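Local structure of chloride intracellular channel exc-4 (2YV9) at residues Ala77-Met82 and Thr92-Ile97; Glu21-Lys25 and Cys40-Trp44. The protein may insert into membranes to form chloride channels, and is required for regulating the size of the excretory canal lumen as it grows in Caenorhabditis elegans. One frame throughout, in Å; residues are numbered along the deposited sequence. Where two conformers were deposited one is given.

Contact 1 (Ala77-Met82 and Thr92-Ile97); sequences AQPPIM and TDNREI. With CA (calcium ion), chain C.
Ile-97 has CG1 anti to its carbonyl carbon (chi1 -62°), and the extended chi2 (167°) carries CD1 on to the backbone of Pro-80. Ile-97 CD1 lies 3.3 Å from Pro-80 O. Met-82 has CG anti to the backbone N, and a bend at chi3 (70°) turns its methyl CE back to Ile-97 CG2. Nearer the backbone, Met-82 CB lies 4.0 Å from Ile-97 CG1. Asn-94 crosses Pro-80 at about a right angle, and its OD1 approaches Pro-80 CG. Its ND2 is hydrogen-bonded to Asp-93 of the second subunit. The cis peptide bond before Pro-80 is the cis-proline hallmark of thioredoxin-like folds such as the N-terminal domain of CLIC proteins. Here the turn around it and Thr-92 of the other segment bind a calcium ion between them. Three backbone oxygens hold the metal: Thr-92 O at 2.6 Å from the calcium, Pro-80 O at 2.7 Å and Gln-78 O at 2.9 Å. Water 2 also binds the ion and donates to Pro-79 O. Water 1 links Gln-78 N to Thr-92 O. Asp-93 and Glu-96 form a capping box at the start of helix 94-107. Asp-93 N donates to Glu-96 OE1, and Asp-93 OD1 accepts from Arg-95 N (2.8 Å) through its anti lone pair. Arg-95 also grips the carboxylate side-on, NE to OD1 and NH2 to OD2.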
ATOM      1  N   ALA A  77       1.610   8.670   4.774  1.00 32.92           N
ATOM      2  CA  ALA A  77       1.077   7.352   4.481  1.00 30.81           C
ATOM      3  C   ALA A  77      -0.427   7.442   4.362  1.00 29.68           C
ATOM      4  O   ALA A  77      -1.050   8.264   5.043  1.00 29.08           O
ATOM      5  CB  ALA A  77       1.485   6.388   5.576  1.00 26.67           C
ATOM      6  N   GLN A  78      -1.028   6.564   3.536  1.00 25.33           N
ATOM      7  CA  GLN A  78      -2.469   6.585   3.327  1.00 23.00           C
ATOM      8  C   GLN A  78      -3.119   5.346   3.910  1.00 27.62           C
ATOM      9  O   GLN A  78      -2.444   4.266   3.979  1.00 25.31           O
ATOM     10  CB  GLN A  78      -2.777   6.567   1.812  1.00 30.09           C
ATOM     11  CG  GLN A  78      -2.269   7.815   1.086  1.00 30.61           C
ATOM     12  CD  GLN A  78      -2.861   9.075   1.670  1.00 35.75           C
ATOM     13  OE1 GLN A  78      -2.150   9.941   2.226  1.00 41.21           O
ATOM     14  NE2 GLN A  78      -4.171   9.192   1.582  1.00 30.54           N
ATOM     15  N   PRO A  79      -4.417   5.463   4.268  1.00 27.28           N
ATOM     16  CA  PRO A  79      -5.112   4.267   4.663  1.00 22.71           C
ATOM     17  C   PRO A  79      -5.132   3.306   3.508  1.00 22.53           C
ATOM     18  O   PRO A  79      -5.056   3.724   2.357  1.00 27.43           O
ATOM     19  CB  PRO A  79      -6.523   4.744   5.004  1.00 26.42           C
ATOM     20  CG  PRO A  79      -6.409   6.192   5.224  1.00 29.07           C
ATOM     21  CD  PRO A  79      -5.307   6.631   4.342  1.00 23.76           C
ATOM     22  N   PRO A  80      -5.203   1.998   3.815  1.00 25.47           N
ATOM     23  CA  PRO A  80      -5.247   1.419   5.153  1.00 23.45           C
ATOM     24  C   PRO A  80      -3.912   1.463   5.889  1.00 26.04           C
ATOM     25  O   PRO A  80      -2.824   1.299   5.300  1.00 22.96           O
ATOM     26  CB  PRO A  80      -5.583  -0.043   4.883  1.00 23.80           C
ATOM     27  CG  PRO A  80      -5.022  -0.291   3.512  1.00 19.89           C
ATOM     28  CD  PRO A  80      -5.167   0.957   2.761  1.00 22.73           C
ATOM     29  N   ILE A  81      -4.017   1.698   7.198  1.00 24.76           N
ATOM     30  CA  ILE A  81      -2.888   1.687   8.107  1.00 21.77           C
ATOM     31  C   ILE A  81      -3.361   0.877   9.340  1.00 23.79           C
ATOM     32  O   ILE A  81      -4.469   1.080   9.827  1.00 23.93           O
ATOM     33  CB  ILE A  81      -2.476   3.125   8.589  1.00 23.21           C
ATOM     34  CG1 ILE A  81      -1.830   3.864   7.436  1.00 24.10           C
ATOM     35  CG2 ILE A  81      -1.465   3.055   9.681  1.00 25.28           C
ATOM     36  CD1 ILE A  81      -1.783   5.363   7.682  1.00 22.26           C
ATOM     37  N   MET A  82      -2.509  -0.004   9.855  1.00 23.87           N
ATOM     38  CA  MET A  82      -2.833  -0.846  10.997  1.00 24.80           C
ATOM     39  C   MET A  82      -1.831  -0.612  12.106  1.00 25.11           C
ATOM     40  O   MET A  82      -0.584  -0.566  11.836  1.00 26.07           O
ATOM     41  CB  MET A  82      -2.901  -2.323  10.606  1.00 24.93           C
ATOM     42  CG  MET A  82      -3.520  -3.198  11.699  1.00 26.47           C
ATOM     43  SD  MET A  82      -3.805  -4.879  11.104  1.00 27.56           S
ATOM     44  CE  MET A  82      -2.188  -5.563  10.918  1.00 25.16           C
ATOM     45  N   THR A  92       2.156   0.549   7.899  1.00 22.98           N
ATOM     46  CA  THR A  92       1.612   1.541   6.974  1.00 25.51           C
ATOM     47  C   THR A  92       1.560   1.021   5.537  1.00 25.76           C
ATOM     48  O   THR A  92       0.804   1.549   4.737  1.00 29.01           O
ATOM     49  CB  THR A  92       2.399   2.873   7.019  1.00 28.04           C
ATOM     50  OG1 THR A  92       3.747   2.639   6.605  1.00 33.26           O
ATOM     51  CG2 THR A  92       2.375   3.435   8.442  1.00 27.47           C
ATOM     52  N   ASP A  93       2.309  -0.041   5.226  1.00 22.62           N
ATOM     53  CA  ASP A  93       2.468  -0.556   3.883  1.00 21.59           C
ATOM     54  C   ASP A  93       1.621  -1.801   3.770  1.00 24.74           C
ATOM     55  O   ASP A  93       1.589  -2.618   4.714  1.00 26.08           O
ATOM     56  CB  ASP A  93       3.927  -0.903   3.589  1.00 25.80           C
ATOM     57  CG  ASP A  93       4.163  -1.344   2.148  1.00 26.31           C
ATOM     58  OD1 ASP A  93       3.740  -2.462   1.786  1.00 26.59           O
ATOM     59  OD2 ASP A  93       4.788  -0.582   1.354  1.00 24.21           O
ATOM     60  N   ASN A  94       0.921  -1.950   2.654  1.00 21.13           N
ATOM     61  CA  ASN A  94      -0.030  -3.086   2.510  1.00 22.68           C
ATOM     62  C   ASN A  94       0.666  -4.432   2.634  1.00 21.86           C
ATOM     63  O   ASN A  94       0.043  -5.445   3.090  1.00 26.00           O
ATOM     64  CB  ASN A  94      -0.866  -2.954   1.213  1.00 22.75           C
ATOM     65  CG  ASN A  94      -1.896  -1.818   1.290  1.00 22.17           C
ATOM     66  OD1 ASN A  94      -1.956  -1.095   2.290  1.00 22.81           O
ATOM     67  ND2 ASN A  94      -2.749  -1.714   0.283  1.00 25.33           N
ATOM     68  N   ARG A  95       1.942  -4.505   2.251  1.00 22.68           N
ATOM     69  CA  ARG A  95       2.699  -5.769   2.434  1.00 24.75           C
ATOM     70  C   ARG A  95       2.804  -6.106   3.954  1.00 28.16           C
ATOM     71  O   ARG A  95       2.664  -7.265   4.362  1.00 28.60           O
ATOM     72  CB  ARG A  95       4.124  -5.659   1.829  1.00 22.18           C
ATOM     73  CG  ARG A  95       4.105  -5.541   0.317  1.00 21.72           C
ATOM     74  CD  ARG A  95       5.470  -5.131  -0.242  1.00 28.63           C
ATOM     75  NE  ARG A  95       5.800  -3.739   0.097  1.00 23.74           N
ATOM     76  CZ  ARG A  95       7.012  -3.209   0.012  1.00 24.99           C
ATOM     77  NH1 ARG A  95       8.031  -3.882  -0.510  1.00 24.28           N
ATOM     78  NH2 ARG A  95       7.199  -1.930   0.343  1.00 23.17           N
ATOM     79  N   GLU A  96       3.090  -5.098   4.766  1.00 23.92           N
ATOM     80  CA  GLU A  96       3.226  -5.221   6.216  1.00 25.95           C
ATOM     81  C   GLU A  96       1.898  -5.622   6.878  1.00 27.50           C
ATOM     82  O   GLU A  96       1.855  -6.530   7.719  1.00 25.70           O
ATOM     83  CB  GLU A  96       3.686  -3.887   6.807  1.00 24.16           C
ATOM     84  CG  GLU A  96       5.076  -3.445   6.377  1.00 29.46           C
ATOM     85  CD  GLU A  96       5.389  -1.989   6.801  1.00 35.78           C
ATOM     86  OE1 GLU A  96       4.472  -1.167   7.022  1.00 26.23           O
ATOM     87  OE2 GLU A  96       6.582  -1.678   6.918  1.00 52.84           O
ATOM     88  N   ILE A  97       0.804  -4.984   6.468  1.00 21.21           N
ATOM     89  CA  ILE A  97      -0.527  -5.261   7.064  1.00 19.57           C
ATOM     90  C   ILE A  97      -0.887  -6.689   6.720  1.00 22.88           C
ATOM     91  O   ILE A  97      -1.253  -7.471   7.606  1.00 26.23           O
ATOM     92  CB  ILE A  97      -1.608  -4.278   6.554  1.00 22.59           C
ATOM     93  CG1 ILE A  97      -1.248  -2.831   6.949  1.00 21.46           C
ATOM     94  CG2 ILE A  97      -3.006  -4.636   7.044  1.00 23.19           C
ATOM     95  CD1 ILE A  97      -2.121  -1.773   6.199  1.00 23.29           C
TER
HETATM   96 CA    CA C1002      -1.275   1.753   3.191  1.00 32.61          CA
HETATM   97  O   HOH W   1       0.447   4.088   2.713  1.00 34.13           O
HETATM   98  O   HOH W   2      -2.338   2.770   0.949  1.00 36.48           O

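Contact 2 (Glu21-Lys25 and Cys40-Trp44)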
ATOM      1  N   GLU A  21      -5.616  -2.014  15.384  0.50 27.49           N
ATOM      2  CA  GLU A  21      -6.463  -0.886  15.013  0.50 25.42           C
ATOM      3  C   GLU A  21      -6.232  -0.648  13.525  0.50 27.93           C
ATOM      4  O   GLU A  21      -5.099  -0.652  13.069  0.50 23.00           O
ATOM      5  CB  GLU A  21      -6.141   0.352  15.859  0.50 25.36           C
ATOM      6  CG  GLU A  21      -6.140   0.040  17.361  0.50 40.39           C
ATOM      7  CD  GLU A  21      -5.602   1.170  18.216  0.50 42.86           C
ATOM      8  OE1 GLU A  21      -6.150   2.293  18.128  0.50 41.53           O
ATOM      9  OE2 GLU A  21      -4.654   0.922  19.002  0.50 36.27           O
ATOM     10  N   LEU A  22      -7.324  -0.544  12.778  1.00 26.18           N
ATOM     11  CA  LEU A  22      -7.286  -0.248  11.360  1.00 26.38           C
ATOM     12  C   LEU A  22      -7.869   1.125  11.115  1.00 27.66           C
ATOM     13  O   LEU A  22      -8.990   1.411  11.536  1.00 25.01           O
ATOM     14  CB  LEU A  22      -8.102  -1.281  10.605  1.00 23.66           C
ATOM     15  CG  LEU A  22      -8.018  -1.121   9.088  1.00 23.77           C
ATOM     16  CD1 LEU A  22      -6.646  -1.516   8.558  1.00 26.90           C
ATOM     17  CD2 LEU A  22      -9.079  -2.002   8.475  1.00 28.54           C
ATOM     18  N   TYR A  23      -7.092   1.963  10.422  1.00 27.21           N
ATOM     19  CA  TYR A  23      -7.516   3.294  10.040  1.00 26.86           C
ATOM     20  C   TYR A  23      -7.909   3.175   8.582  1.00 29.20           C
ATOM     21  O   TYR A  23      -7.144   2.654   7.783  1.00 24.76           O
ATOM     22  CB  TYR A  23      -6.359   4.292  10.181  1.00 26.54           C
ATOM     23  CG  TYR A  23      -6.026   4.641  11.612  1.00 24.88           C
ATOM     24  CD1 TYR A  23      -6.509   5.790  12.205  1.00 47.73           C
ATOM     25  CD2 TYR A  23      -5.269   3.771  12.395  1.00 38.62           C
ATOM     26  CE1 TYR A  23      -6.207   6.096  13.522  1.00 51.08           C
ATOM     27  CE2 TYR A  23      -4.956   4.081  13.701  1.00 45.89           C
ATOM     28  CZ  TYR A  23      -5.430   5.236  14.261  1.00 42.36           C
ATOM     29  OH  TYR A  23      -5.117   5.517  15.579  1.00 48.93           O
ATOM     30  N   VAL A  24      -9.103   3.628   8.253  1.00 24.11           N
ATOM     31  CA  VAL A  24      -9.646   3.552   6.909  1.00 24.88           C
ATOM     32  C   VAL A  24      -9.964   4.962   6.391  1.00 25.47           C
ATOM     33  O   VAL A  24     -10.337   5.842   7.142  1.00 26.58           O
ATOM     34  CB  VAL A  24     -10.885   2.636   6.827  1.00 25.21           C
ATOM     35  CG1 VAL A  24     -10.505   1.170   7.257  1.00 21.45           C
ATOM     36  CG2 VAL A  24     -12.087   3.200   7.633  1.00 28.48           C
ATOM     37  N   LYS A  25      -9.865   5.130   5.078  1.00 22.52           N
ATOM     38  CA  LYS A  25     -10.240   6.379   4.456  1.00 26.74           C
ATOM     39  C   LYS A  25     -11.726   6.678   4.675  1.00 25.95           C
ATOM     40  O   LYS A  25     -12.568   5.839   4.402  1.00 23.65           O
ATOM     41  CB  LYS A  25      -9.954   6.309   2.954  1.00 24.22           C
ATOM     42  CG  LYS A  25     -10.245   7.625   2.250  1.00 30.65           C
ATOM     43  CD  LYS A  25     -10.322   7.545   0.719  1.00 36.22           C
ATOM     44  CE  LYS A  25     -10.914   8.871   0.171  1.00 44.46           C
ATOM     45  NZ  LYS A  25     -12.391   9.085   0.549  1.00 34.67           N
ATOM     46  N   CYS A  40      -8.845  -0.882   2.065  1.00 22.60           N
ATOM     47  CA  CYS A  40      -9.360  -0.810   3.436  1.00 21.80           C
ATOM     48  C   CYS A  40     -10.401  -1.920   3.689  1.00 19.28           C
ATOM     49  O   CYS A  40     -10.423  -2.566   4.744  1.00 22.19           O
ATOM     50  CB  CYS A  40     -10.017   0.517   3.678  1.00 22.28           C
ATOM     51  SG  CYS A  40      -8.771   1.914   3.806  1.00 25.23           S
ATOM     52  N   GLN A  41     -11.303  -2.086   2.734  1.00 21.27           N
ATOM     53  CA  GLN A  41     -12.324  -3.149   2.922  1.00 20.96           C
ATOM     54  C   GLN A  41     -11.699  -4.561   2.910  1.00 21.01           C
ATOM     55  O   GLN A  41     -12.098  -5.434   3.662  1.00 21.89           O
ATOM     56  CB  GLN A  41     -13.453  -3.130   1.946  1.00 19.00           C
ATOM     57  CG  GLN A  41     -14.588  -3.932   2.527  1.00 19.39           C
ATOM     58  CD  GLN A  41     -15.930  -3.934   1.767  1.00 19.65           C
ATOM     59  OE1 GLN A  41     -16.105  -3.311   0.706  1.00 21.66           O
ATOM     60  NE2 GLN A  41     -16.896  -4.687   2.318  1.00 22.14           N
ATOM     61  N   GLU A  42     -10.728  -4.793   2.045  1.00 21.59           N
ATOM     62  CA  GLU A  42     -10.016  -6.083   2.012  1.00 19.41           C
ATOM     63  C   GLU A  42      -9.471  -6.409   3.425  1.00 21.68           C
ATOM     64  O   GLU A  42      -9.741  -7.477   3.959  1.00 22.89           O
ATOM     65  CB  GLU A  42      -8.849  -5.991   1.038  1.00 23.48           C
ATOM     66  CG  GLU A  42      -7.972  -7.232   0.952  1.00 20.98           C
ATOM     67  CD  GLU A  42      -6.899  -7.170  -0.120  1.00 26.24           C
ATOM     68  OE1 GLU A  42      -6.716  -6.108  -0.768  1.00 24.28           O
ATOM     69  OE2 GLU A  42      -6.191  -8.188  -0.278  1.00 21.86           O
ATOM     70  N   PHE A  43      -8.666  -5.526   4.017  1.00 23.07           N
ATOM     71  CA  PHE A  43      -8.072  -5.836   5.305  1.00 21.55           C
ATOM     72  C   PHE A  43      -9.084  -5.858   6.432  1.00 22.31           C
ATOM     73  O   PHE A  43      -8.949  -6.652   7.392  1.00 25.99           O
ATOM     74  CB  PHE A  43      -6.882  -4.952   5.646  1.00 24.68           C
ATOM     75  CG  PHE A  43      -5.771  -5.106   4.684  1.00 20.19           C
ATOM     76  CD1 PHE A  43      -5.257  -6.359   4.410  1.00 21.41           C
ATOM     77  CD2 PHE A  43      -5.254  -4.033   4.004  1.00 22.72           C
ATOM     78  CE1 PHE A  43      -4.249  -6.516   3.491  1.00 23.94           C
ATOM     79  CE2 PHE A  43      -4.226  -4.206   3.096  1.00 20.59           C
ATOM     80  CZ  PHE A  43      -3.739  -5.420   2.828  1.00 23.52           C
ATOM     81  N   TRP A  44     -10.101  -5.010   6.342  1.00 20.84           N
ATOM     82  CA  TRP A  44     -11.150  -5.027   7.369  1.00 23.62           C
ATOM     83  C   TRP A  44     -11.837  -6.378   7.324  1.00 20.95           C
ATOM     84  O   TRP A  44     -11.996  -7.029   8.387  1.00 23.32           O
ATOM     85  CB  TRP A  44     -12.120  -3.884   7.171  1.00 22.89           C
ATOM     86  CG  TRP A  44     -13.132  -3.630   8.280  1.00 24.25           C
ATOM     87  CD1 TRP A  44     -13.493  -4.441   9.336  1.00 23.26           C
ATOM     88  CD2 TRP A  44     -13.947  -2.467   8.365  1.00 21.76           C
ATOM     89  NE1 TRP A  44     -14.464  -3.797  10.102  1.00 23.78           N
ATOM     90  CE2 TRP A  44     -14.741  -2.577   9.520  1.00 23.38           C
ATOM     91  CE3 TRP A  44     -14.027  -1.291   7.596  1.00 21.20           C
ATOM     92  CZ2 TRP A  44     -15.670  -1.609   9.870  1.00 22.19           C
ATOM     93  CZ3 TRP A  44     -14.915  -0.305   7.969  1.00 24.35           C
ATOM     94  CH2 TRP A  44     -15.742  -0.473   9.095  1.00 27.15           C
TER
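Apolar packing joins Leu-22 and Val-24 to Cys-40 and Trp-44. Leu-22 has CG anti to the backbone N (chi1 -175°), and its CD2 reaches the helix beside Trp-44, 3.8 Å from Trp-44 CB. Leu-22 CD2 also lies 4.0 Å from Cys-40 O, a carbonyl already used by Trp-44 N in the helix. Val-24 turns CG1 to the helix, where it meets Cys-40 CB at 3.7 Å. The indole of Trp-44 receives this methyl obliquely, with CE3 4.3 Å from Val-24 CG1. Strand segment 21-25 and helix segment 40-44 run nearly antiparallel, at 155°, with axes 9.1 Å apart at the closest. They belong to the first two elements of a beta-alpha-beta unit completed by strand 57-63, as in thioredoxin-like domains. The helix is in the region predicted to cross the membrane after insertion, so this packing is probably a feature of the soluble form. One polar bond spans the contact: Lys-25 N donates to Cys-40 SG, weakly, at 3.6 Å and 159°. The sulfur also lies 3.6 Å from Val-24 CA. In the first turn of helix 38-52, Cys-40 N is hydrogen-bonded to Asp-37 OD2. Lys-25 NZ forms a salt bridge with Glu-250.

Overall arrangement
Both contacts belong to the thioredoxin-like N-terminal domain, with centres 9 Å apart, and they share one sheet. Strands 19-25 and 81-84 are neighbours in it, and Ile-81 O probably accepts from Tyr-23 N. Pro-79 packs on Lys-25 and Tyr-23. Phe-43 of contact 2 reaches Pro-80 and Ile-97, which ties helix 38-52 to contact 1. Contact 1 is a mostly buried joint with a metal and waters among its polar parts. Contact 2 is partly buried and rests largely on apolar packing, with a single weak bond to sulfur. Both touch the second subunit, where Arg-95 forms a salt bridge with Glu-42 of the second subunit.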